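Regulator of Ty1 transposition protein 107 (Saccharomyces cerevisiae, PDB 3T7K) binds phosphorylated histone H2A through its C-terminal tandem BRCT repeats as part of the response to DNA damage. Local coordinates at residues L75-L78 with P82-F85; K213-R218 with E222-V227; V147-G152 with A205-K210; E37-I42 with D94-I99. All blocks are in the same frame, centred on the assembly; numbering follows the deposited sequence.

Contact 1: L75-L78 with P82-F85; sequences LKSL and PLKF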
# COMPACT_ATOMS: atom_id res chain seq x y z
N LEU C 75 20.74 -2.43 1.14
CA LEU C 75 20.50 -1.62 -0.05
C LEU C 75 19.02 -1.61 -0.39
O LEU C 75 18.47 -0.58 -0.81
CB LEU C 75 21.30 -2.16 -1.24
CG LEU C 75 22.81 -2.05 -1.07
CD1 LEU C 75 23.53 -2.82 -2.19
CD2 LEU C 75 23.23 -0.61 -1.05
N LYS C 76 18.37 -2.75 -0.20
CA LYS C 76 16.94 -2.85 -0.49
C LYS C 76 16.11 -2.08 0.53
O LYS C 76 15.05 -1.55 0.19
CB LYS C 76 16.47 -4.30 -0.54
CG LYS C 76 16.60 -4.97 -1.91
CD LYS C 76 16.25 -6.45 -1.79
CE LYS C 76 16.27 -7.16 -3.13
NZ LYS C 76 15.92 -8.60 -2.97
N SER C 77 16.58 -2.04 1.77
CA SER C 77 15.82 -1.33 2.79
C SER C 77 15.64 0.12 2.35
O SER C 77 14.68 0.79 2.76
CB SER C 77 16.52 -1.39 4.15
OG SER C 77 17.53 -0.41 4.24
N LEU C 78 16.54 0.61 1.50
CA LEU C 78 16.44 1.98 1.02
C LEU C 78 15.37 2.17 -0.05
O LEU C 78 15.15 3.28 -0.53
CB LEU C 78 17.80 2.53 0.57
CG LEU C 78 18.67 2.84 1.79
CD1 LEU C 78 20.15 2.93 1.43
CD2 LEU C 78 18.19 4.13 2.47
N PRO C 82 7.28 3.68 3.27
CA PRO C 82 8.65 4.18 3.29
C PRO C 82 9.50 3.42 4.28
O PRO C 82 8.99 2.58 5.03
CB PRO C 82 8.46 5.61 3.81
CG PRO C 82 7.33 5.44 4.83
CD PRO C 82 6.44 4.34 4.29
N LEU C 83 10.80 3.72 4.29
CA LEU C 83 11.65 3.29 5.38
C LEU C 83 11.41 4.28 6.49
O LEU C 83 11.47 5.48 6.26
CB LEU C 83 13.13 3.32 4.99
CG LEU C 83 14.11 3.00 6.12
CD1 LEU C 83 14.01 1.54 6.56
CD2 LEU C 83 15.53 3.34 5.70
N LYS C 84 11.13 3.79 7.69
CA LYS C 84 10.81 4.69 8.79
C LYS C 84 11.91 4.69 9.83
O LYS C 84 12.17 5.70 10.47
CB LYS C 84 9.48 4.27 9.44
CG LYS C 84 8.29 4.55 8.54
CD LYS C 84 6.97 4.16 9.17
CE LYS C 84 5.83 4.45 8.20
NZ LYS C 84 4.50 4.00 8.70
N PHE C 85 12.55 3.54 10.00
CA PHE C 85 13.55 3.42 11.03
C PHE C 85 14.73 2.60 10.52
O PHE C 85 14.55 1.60 9.85
CB PHE C 85 12.96 2.75 12.26
CG PHE C 85 11.86 3.54 12.92
CD1 PHE C 85 12.15 4.60 13.76
CD2 PHE C 85 10.54 3.19 12.71
CE1 PHE C 85 11.13 5.30 14.38
CE2 PHE C 85 9.51 3.89 13.33
CZ PHE C 85 9.81 4.95 14.16
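L83 reaches back from the loop behind helix 72-77 and lays its whole side chain against the carbonyl oxygen of S77. Starting at the root, L83 CB is 3.7 Å from S77 O, the closest approach of the two segments. CG follows at 4.1 Å from S77 O; beyond it both branches face the same oxygen, CD1 at 3.9 Å and CD2 at 4.0 Å from S77 O. CG stands anti to the backbone N (chi1 175°), which carries the fork out toward the helix end. One methyl, L83 CD2, also meets L78 CD2 at 4.3 Å, an easy apolar touch. No hydrogen bond links the segments, and the polar ends are answered by others: S77 OG bonds to F74 O one turn back, and L83 N to T129 OG1. I63 of strand 62-64 packs on both S77 and L83 and so joins the sheet to this contact. L78 turns its CB away from L83 and packs on I236 and F237 of helix 229-237, while L75 touches V160 and an apolar side chain of the bound peptide. The arrangement is the end of the helical crossover between strands 62-64 and 85-87 of the first BRCT repeat, whose helix packs against helices 154-163 and 229-237 of the second, the three-helix interface characteristic of tandem BRCT repeats.

Contact 2: K213-R218 with E222-V227; sequences KLINDR and ETILIV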
# COMPACT_ATOMS: atom_id res chain seq x y z
N LYS C 213 33.02 0.47 -28.80
CA LYS C 213 33.27 0.23 -30.22
C LYS C 213 32.03 -0.31 -30.94
O LYS C 213 31.65 0.19 -32.01
CB LYS C 213 34.47 -0.68 -30.43
CG LYS C 213 35.81 0.02 -30.27
CD LYS C 213 36.96 -0.85 -30.78
NZ LYS C 213 38.20 -3.02 -30.50
N LEU C 214 31.40 -1.31 -30.34
CA LEU C 214 30.19 -1.90 -30.89
C LEU C 214 29.13 -0.84 -31.11
O LEU C 214 28.60 -0.70 -32.21
CB LEU C 214 29.63 -2.96 -29.94
CG LEU C 214 29.85 -4.45 -30.20
CD1 LEU C 214 31.32 -4.78 -30.38
CD2 LEU C 214 29.24 -5.27 -29.05
N ILE C 215 28.83 -0.08 -30.06
CA ILE C 215 27.77 0.90 -30.16
C ILE C 215 28.17 2.03 -31.09
O ILE C 215 27.35 2.56 -31.85
CB ILE C 215 27.43 1.50 -28.76
CG1 ILE C 215 26.81 0.42 -27.87
CG2 ILE C 215 26.49 2.70 -28.94
CD1 ILE C 215 26.75 0.78 -26.36
N ASN C 216 29.43 2.43 -31.03
CA ASN C 216 29.84 3.53 -31.88
C ASN C 216 29.89 3.15 -33.36
O ASN C 216 29.59 3.96 -34.22
CB ASN C 216 31.09 4.23 -31.32
CG ASN C 216 30.79 5.01 -30.01
OD1 ASN C 216 29.71 5.61 -29.87
ND2 ASN C 216 31.71 4.98 -29.05
N ASP C 217 30.17 1.88 -33.66
CA ASP C 217 30.03 1.37 -35.02
C ASP C 217 28.59 1.36 -35.52
O ASP C 217 28.33 1.67 -36.68
CB ASP C 217 30.55 -0.06 -35.11
CG ASP C 217 32.06 -0.12 -35.17
OD1 ASP C 217 32.68 0.96 -35.28
OD2 ASP C 217 32.63 -1.24 -35.11
N ARG C 218 27.65 1.00 -34.66
CA ARG C 218 26.28 0.71 -35.10
C ARG C 218 25.26 1.80 -34.82
O ARG C 218 24.20 1.85 -35.45
CB ARG C 218 25.82 -0.62 -34.49
CG ARG C 218 26.84 -1.72 -34.68
CD ARG C 218 26.77 -2.31 -36.08
NE ARG C 218 25.50 -3.04 -36.20
CZ ARG C 218 25.37 -4.35 -35.99
NH1 ARG C 218 26.43 -5.10 -35.70
NH2 ARG C 218 24.17 -4.91 -36.10
N GLU C 222 24.37 8.25 -30.89
CA GLU C 222 23.54 8.07 -29.69
C GLU C 222 24.33 8.13 -28.39
O GLU C 222 25.56 8.06 -28.39
CB GLU C 222 22.72 6.78 -29.81
CG GLU C 222 21.39 7.00 -30.53
CD GLU C 222 20.44 7.94 -29.77
OE1 GLU C 222 20.78 8.38 -28.64
OE2 GLU C 222 19.35 8.24 -30.30
N THR C 223 23.65 8.27 -27.27
CA THR C 223 24.37 8.50 -26.04
C THR C 223 24.60 7.21 -25.25
O THR C 223 23.82 6.26 -25.35
CB THR C 223 23.67 9.54 -25.19
OG1 THR C 223 22.33 9.11 -24.97
CG2 THR C 223 23.64 10.86 -25.93
N ILE C 224 25.68 7.20 -24.49
CA ILE C 224 26.10 6.00 -23.78
C ILE C 224 26.58 6.38 -22.40
O ILE C 224 27.25 7.40 -22.22
CB ILE C 224 27.28 5.33 -24.50
CG1 ILE C 224 26.97 5.08 -25.97
CG2 ILE C 224 27.66 4.03 -23.80
CD1 ILE C 224 28.21 4.79 -26.82
N LEU C 225 26.24 5.55 -21.42
CA LEU C 225 26.76 5.70 -20.08
C LEU C 225 27.26 4.35 -19.62
O LEU C 225 26.53 3.36 -19.64
CB LEU C 225 25.67 6.21 -19.13
CG LEU C 225 26.05 6.24 -17.66
CD1 LEU C 225 27.24 7.16 -17.44
CD2 LEU C 225 24.86 6.71 -16.85
N ILE C 226 28.52 4.28 -19.22
CA ILE C 226 29.08 3.03 -18.72
C ILE C 226 29.64 3.29 -17.34
O ILE C 226 30.51 4.16 -17.17
CB ILE C 226 30.17 2.49 -19.66
CG1 ILE C 226 29.64 2.41 -21.10
CG2 ILE C 226 30.62 1.13 -19.21
CD1 ILE C 226 30.61 1.76 -22.09
N VAL C 227 29.16 2.55 -16.34
CA VAL C 227 29.56 2.78 -14.96
C VAL C 227 29.97 1.48 -14.28
O VAL C 227 29.74 0.39 -14.80
CB VAL C 227 28.39 3.36 -14.13
CG1 VAL C 227 27.94 4.70 -14.69
CG2 VAL C 227 27.24 2.37 -14.14
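I215 on helix 205-218 and I224 on strand 224-227 meet tip to tip, and this is where the packing is tight. I215 CG2 and I224 CD1 are only 3.4 Å apart, closer than two methyls normally sit, and the same I215 CG2 has I224 CG1 behind it at 3.8 Å. The branch at I215 explains the choice of methyl: CG2 lies anti to the backbone N, with CG1 beside that N (chi1 -66°), and it is CG2 that faces the strand. N216 crosses beside the same I224 tip at an angle, its OD1 3.5 Å from I224 CD1. That touch is not a polar bond; the amide is anchored by ND2, which bonds to Y251 OH.

The rest is slack by comparison. I226 points its CB at the helix without arriving, and E222 turns its carboxylate away, folding it back so that OE1 takes T223 N at 3.2 Å with the lone pair remote from OE2. On the exposed part of the helix lie K213, D217 and R218, the last in a salt bridge with E180.

Helix and strand are the second half of the beta-alpha-beta unit formed by strand 198-201, helix 205-218 and strand 224-227. Y198 and L200 of the first strand pack on I215, L200 also touches I224, and Y251 of the antiparallel strand 249-253 lies against I224.

Contact 3: V147-G152 with A205-K210; sequences VNDIPG and ASQVKK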
# COMPACT_ATOMS: atom_id res chain seq x y z
N VAL C 147 26.98 -6.85 -17.16
CA VAL C 147 27.87 -7.92 -17.53
C VAL C 147 27.67 -9.10 -16.60
O VAL C 147 27.45 -8.93 -15.39
CB VAL C 147 29.35 -7.48 -17.51
CG1 VAL C 147 29.61 -6.47 -18.60
CG2 VAL C 147 29.74 -6.94 -16.14
N ASN C 148 27.75 -10.29 -17.18
CA ASN C 148 27.47 -11.53 -16.47
C ASN C 148 28.45 -11.80 -15.35
O ASN C 148 28.14 -12.55 -14.43
CB ASN C 148 27.45 -12.72 -17.44
CG ASN C 148 26.67 -13.90 -16.90
OD1 ASN C 148 26.21 -13.88 -15.76
ND2 ASN C 148 26.52 -14.94 -17.71
N ASP C 149 29.64 -11.21 -15.43
CA ASP C 149 30.68 -11.47 -14.44
C ASP C 149 30.72 -10.42 -13.33
O ASP C 149 31.77 -10.20 -12.72
CB ASP C 149 32.06 -11.58 -15.10
CG ASP C 149 32.58 -10.24 -15.60
OD1 ASP C 149 33.70 -10.22 -16.17
OD2 ASP C 149 31.87 -9.22 -15.45
N ILE C 150 29.59 -9.78 -13.08
CA ILE C 150 29.52 -8.78 -12.02
C ILE C 150 29.59 -9.48 -10.66
O ILE C 150 28.87 -10.44 -10.41
CB ILE C 150 28.24 -7.91 -12.12
CG1 ILE C 150 28.38 -6.64 -11.29
CG2 ILE C 150 26.99 -8.71 -11.74
CD1 ILE C 150 29.18 -5.51 -11.95
N PRO C 151 30.51 -9.03 -9.79
CA PRO C 151 30.64 -9.51 -8.41
C PRO C 151 29.35 -9.38 -7.61
O PRO C 151 28.77 -8.30 -7.50
CB PRO C 151 31.73 -8.59 -7.83
CG PRO C 151 32.00 -7.54 -8.89
CD PRO C 151 31.63 -8.16 -10.18
N GLY C 152 28.91 -10.50 -7.03
CA GLY C 152 27.63 -10.59 -6.36
C GLY C 152 26.70 -11.45 -7.20
O GLY C 152 25.77 -12.10 -6.69
N ALA C 205 37.95 -2.74 -17.86
CA ALA C 205 38.26 -1.80 -18.92
C ALA C 205 38.19 -2.54 -20.25
O ALA C 205 37.91 -1.94 -21.30
CB ALA C 205 39.65 -1.22 -18.72
N SER C 206 38.43 -3.84 -20.21
CA SER C 206 38.36 -4.67 -21.40
C SER C 206 36.94 -4.66 -21.96
O SER C 206 36.72 -4.95 -23.14
CB SER C 206 38.75 -6.11 -21.07
OG SER C 206 37.62 -6.94 -20.91
N GLN C 207 35.98 -4.32 -21.10
CA GLN C 207 34.58 -4.34 -21.50
C GLN C 207 34.15 -2.98 -22.01
O GLN C 207 33.33 -2.88 -22.93
CB GLN C 207 33.70 -4.80 -20.34
CG GLN C 207 33.90 -6.26 -19.96
CD GLN C 207 33.36 -6.58 -18.58
OE1 GLN C 207 33.34 -5.73 -17.69
NE2 GLN C 207 32.92 -7.83 -18.40
N VAL C 208 34.70 -1.92 -21.42
CA VAL C 208 34.43 -0.58 -21.89
C VAL C 208 34.82 -0.45 -23.37
O VAL C 208 34.05 0.05 -24.19
CB VAL C 208 35.18 0.47 -21.03
CG1 VAL C 208 34.97 1.86 -21.58
CG2 VAL C 208 34.72 0.39 -19.56
N LYS C 209 36.01 -0.92 -23.72
CA LYS C 209 36.49 -0.81 -25.10
C LYS C 209 35.58 -1.56 -26.06
O LYS C 209 35.12 -1.00 -27.05
CB LYS C 209 37.93 -1.32 -25.21
CG LYS C 209 38.90 -0.63 -24.28
CD LYS C 209 40.11 -1.51 -24.01
CE LYS C 209 41.22 -0.75 -23.31
NZ LYS C 209 42.22 -1.68 -22.73
N LYS C 210 35.32 -2.82 -25.77
CA LYS C 210 34.41 -3.61 -26.58
C LYS C 210 33.08 -2.90 -26.82
O LYS C 210 32.62 -2.79 -27.96
CB LYS C 210 34.15 -4.97 -25.94
CG LYS C 210 33.28 -5.90 -26.78
CD LYS C 210 32.86 -7.15 -26.02
CE LYS C 210 31.91 -8.03 -26.84
NZ LYS C 210 32.59 -9.19 -27.47
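The carboxylate of D149 and the amide of Q207 approach from opposite directions with their planes 52° apart, while a methyl of V147 covers one face of the amide. V147 CG1 stands over that face, 3.8 Å from Q207 CD and 3.6 Å from Q207 NE2. At the nitrogen end the carboxylate arrives, and NE2 gives D149 OD2 a hydrogen bond that is nearly straight (168°) but long and weak at 3.4 Å. OD2 has a further partner in T203 OG1. The oxygen end of the amide is gripped twice, Q207 OE1 accepting from the backbone N of both T203 and K204, which fixes the rotation of the group and presents NE2 to the carboxylate. D149 is brought round by a type I turn from V147 to I150, closed by I150 N to V147 O at 3.3 Å. With Q207 cut back to an alanine, T203 N and K204 N would probably lose their shared acceptor and a gap would open beside the V147 methyls. Loops at the carboxyl ends of neighbouring parallel strands, 143-147 and 198-201, meet here at the start of helix 205-218, as is usual in the alpha/beta fold of a BRCT repeat.

Contact 4: E37-I42 with D94-I99; sequences EVDIEI and DLLKQI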
# COMPACT_ATOMS: atom_id res chain seq x y z
N GLU C 37 12.52 -18.56 21.24
CA GLU C 37 11.09 -18.46 20.96
C GLU C 37 10.37 -17.48 21.88
O GLU C 37 9.43 -16.80 21.46
CB GLU C 37 10.43 -19.83 21.02
CG GLU C 37 8.96 -19.82 20.64
OE1 GLU C 37 9.17 -22.19 20.49
OE2 GLU C 37 7.14 -21.35 20.48
N VAL C 38 10.81 -17.41 23.13
CA VAL C 38 10.24 -16.46 24.08
C VAL C 38 10.50 -15.05 23.56
O VAL C 38 9.56 -14.29 23.31
CB VAL C 38 10.85 -16.62 25.48
CG1 VAL C 38 10.49 -15.43 26.36
CG2 VAL C 38 10.38 -17.91 26.11
N ASP C 39 11.78 -14.72 23.39
CA ASP C 39 12.19 -13.43 22.86
C ASP C 39 11.42 -13.05 21.60
O ASP C 39 11.12 -11.87 21.40
CB ASP C 39 13.70 -13.39 22.61
CG ASP C 39 14.51 -13.25 23.90
OD1 ASP C 39 13.90 -13.32 24.99
OD2 ASP C 39 15.74 -13.07 23.82
N ILE C 40 11.07 -14.02 20.76
CA ILE C 40 10.38 -13.66 19.53
C ILE C 40 8.94 -13.33 19.81
O ILE C 40 8.42 -12.33 19.32
CB ILE C 40 10.56 -14.69 18.37
CG1 ILE C 40 9.51 -14.47 17.27
CG2 ILE C 40 10.56 -16.15 18.88
CD1 ILE C 40 8.18 -15.18 17.52
N GLU C 41 8.30 -14.14 20.64
CA GLU C 41 6.90 -13.92 20.99
C GLU C 41 6.69 -12.60 21.75
O GLU C 41 5.66 -11.93 21.57
CB GLU C 41 6.37 -15.10 21.81
CG GLU C 41 4.88 -15.02 22.02
OE1 GLU C 41 4.36 -15.22 19.71
OE2 GLU C 41 3.42 -13.58 20.83
N ILE C 42 7.66 -12.22 22.58
CA ILE C 42 7.66 -10.93 23.24
C ILE C 42 7.63 -9.79 22.21
O ILE C 42 6.77 -8.92 22.28
CB ILE C 42 8.90 -10.74 24.14
CG1 ILE C 42 8.87 -11.70 25.33
CG2 ILE C 42 8.98 -9.32 24.65
CD1 ILE C 42 10.05 -11.51 26.27
N ASP C 94 18.73 -3.89 24.15
CA ASP C 94 18.30 -3.13 25.32
C ASP C 94 16.86 -3.43 25.69
O ASP C 94 16.51 -3.52 26.87
CB ASP C 94 18.47 -1.64 25.09
CG ASP C 94 19.91 -1.23 25.02
OD1 ASP C 94 20.77 -2.09 25.31
OD2 ASP C 94 20.19 -0.05 24.70
N LEU C 95 16.04 -3.59 24.66
CA LEU C 95 14.62 -3.88 24.83
C LEU C 95 14.43 -5.18 25.59
O LEU C 95 13.76 -5.21 26.63
CB LEU C 95 13.94 -3.96 23.47
CG LEU C 95 12.43 -4.16 23.48
CD1 LEU C 95 11.77 -3.26 24.54
CD2 LEU C 95 11.86 -3.89 22.10
N LEU C 96 14.99 -6.26 25.06
CA LEU C 96 14.87 -7.56 25.71
C LEU C 96 15.51 -7.59 27.10
O LEU C 96 14.99 -8.23 28.01
CB LEU C 96 15.40 -8.68 24.81
CG LEU C 96 14.54 -8.96 23.57
CD1 LEU C 96 15.18 -10.01 22.68
CD2 LEU C 96 13.14 -9.37 23.97
N LYS C 97 16.63 -6.90 27.27
CA LYS C 97 17.27 -6.78 28.58
C LYS C 97 16.26 -6.27 29.61
O LYS C 97 16.03 -6.89 30.65
CB LYS C 97 18.47 -5.83 28.50
CG LYS C 97 19.30 -5.68 29.77
CD LYS C 97 20.66 -5.06 29.44
CE LYS C 97 21.28 -4.33 30.64
NZ LYS C 97 21.83 -5.25 31.67
N GLN C 98 15.65 -5.13 29.30
CA GLN C 98 14.66 -4.51 30.17
C GLN C 98 13.46 -5.43 30.41
O GLN C 98 12.97 -5.54 31.53
CB GLN C 98 14.18 -3.20 29.54
CG GLN C 98 13.63 -2.18 30.51
CD GLN C 98 13.35 -0.86 29.83
OE1 GLN C 98 12.31 -0.69 29.19
NE2 GLN C 98 14.28 0.08 29.96
N ILE C 99 13.00 -6.09 29.35
CA ILE C 99 11.85 -6.96 29.46
C ILE C 99 12.11 -8.15 30.38
O ILE C 99 11.20 -8.65 31.04
CB ILE C 99 11.40 -7.46 28.07
CG1 ILE C 99 10.90 -6.28 27.23
CG2 ILE C 99 10.36 -8.56 28.19
CD1 ILE C 99 9.42 -6.33 26.92
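L96 and I99 on helix 90-99 receive D39 and I42 from helix 37-45, two helices of the first BRCT repeat that follow its first and last parallel strands and cross almost at right angles (101°). The axes of these short segments come no closer than 11.2 Å, and the gap is filled mainly by side chains. The innermost touch is between the isoleucines, which slide past each other in opposite directions: I42 CD1 rests 3.5 Å from I99 CG2, and I42 CG2 lies 3.8 Å from I99 CD1. I42 CG2 also has L96 CD2 at 4.2 Å, so this one methyl spans a turn of the facing helix.

At the more open side L96 runs across the carboxylate of D39. With CG anti to its own carbonyl carbon (chi1 -69°), L96 sends both methyls toward helix 37-45, and CD1 comes 3.5 Å from D39 CG.

The next shell holds these groups in place. D39 OD1 accepts a hydrogen bond from H100 NE2, just past the end of helix 90-99, so the aspartate ties the two helices together by a hydrogen bond as well as by packing; D39 N is in turn bonded to N36 OD1. Were D39 a leucine, the acceptor would be gone and H100 NE2 would probably be left without this mate. Helix 8-13 lies beyond the isoleucines, with A8 against I42 and I11 and L12 against I99. The other carboxylate oxygen, D39 OD2, sits 3.3 Å from L96 CD1.

Contacts 1 and 4 belong to the first BRCT repeat, contacts 2 and 3 to the second. Contact 1 lies nearest the middle of the chain, at the interface of the repeats, and is the one within reach of the bound peptide, through L75. Contacts 2 and 3 share helix 205-218, have centres 14 Å apart and touch where I226 CG2 meets V208 CG2 at 4.2 Å. Contact 4 stands at the far end, its centre about 56 Å from that of contact 2 and 24 Å from that of contact 1. Across the interface, contact 3 comes closer to contact 1, with nearest atoms about 9 Å apart, than contact 2 does at about 14 Å.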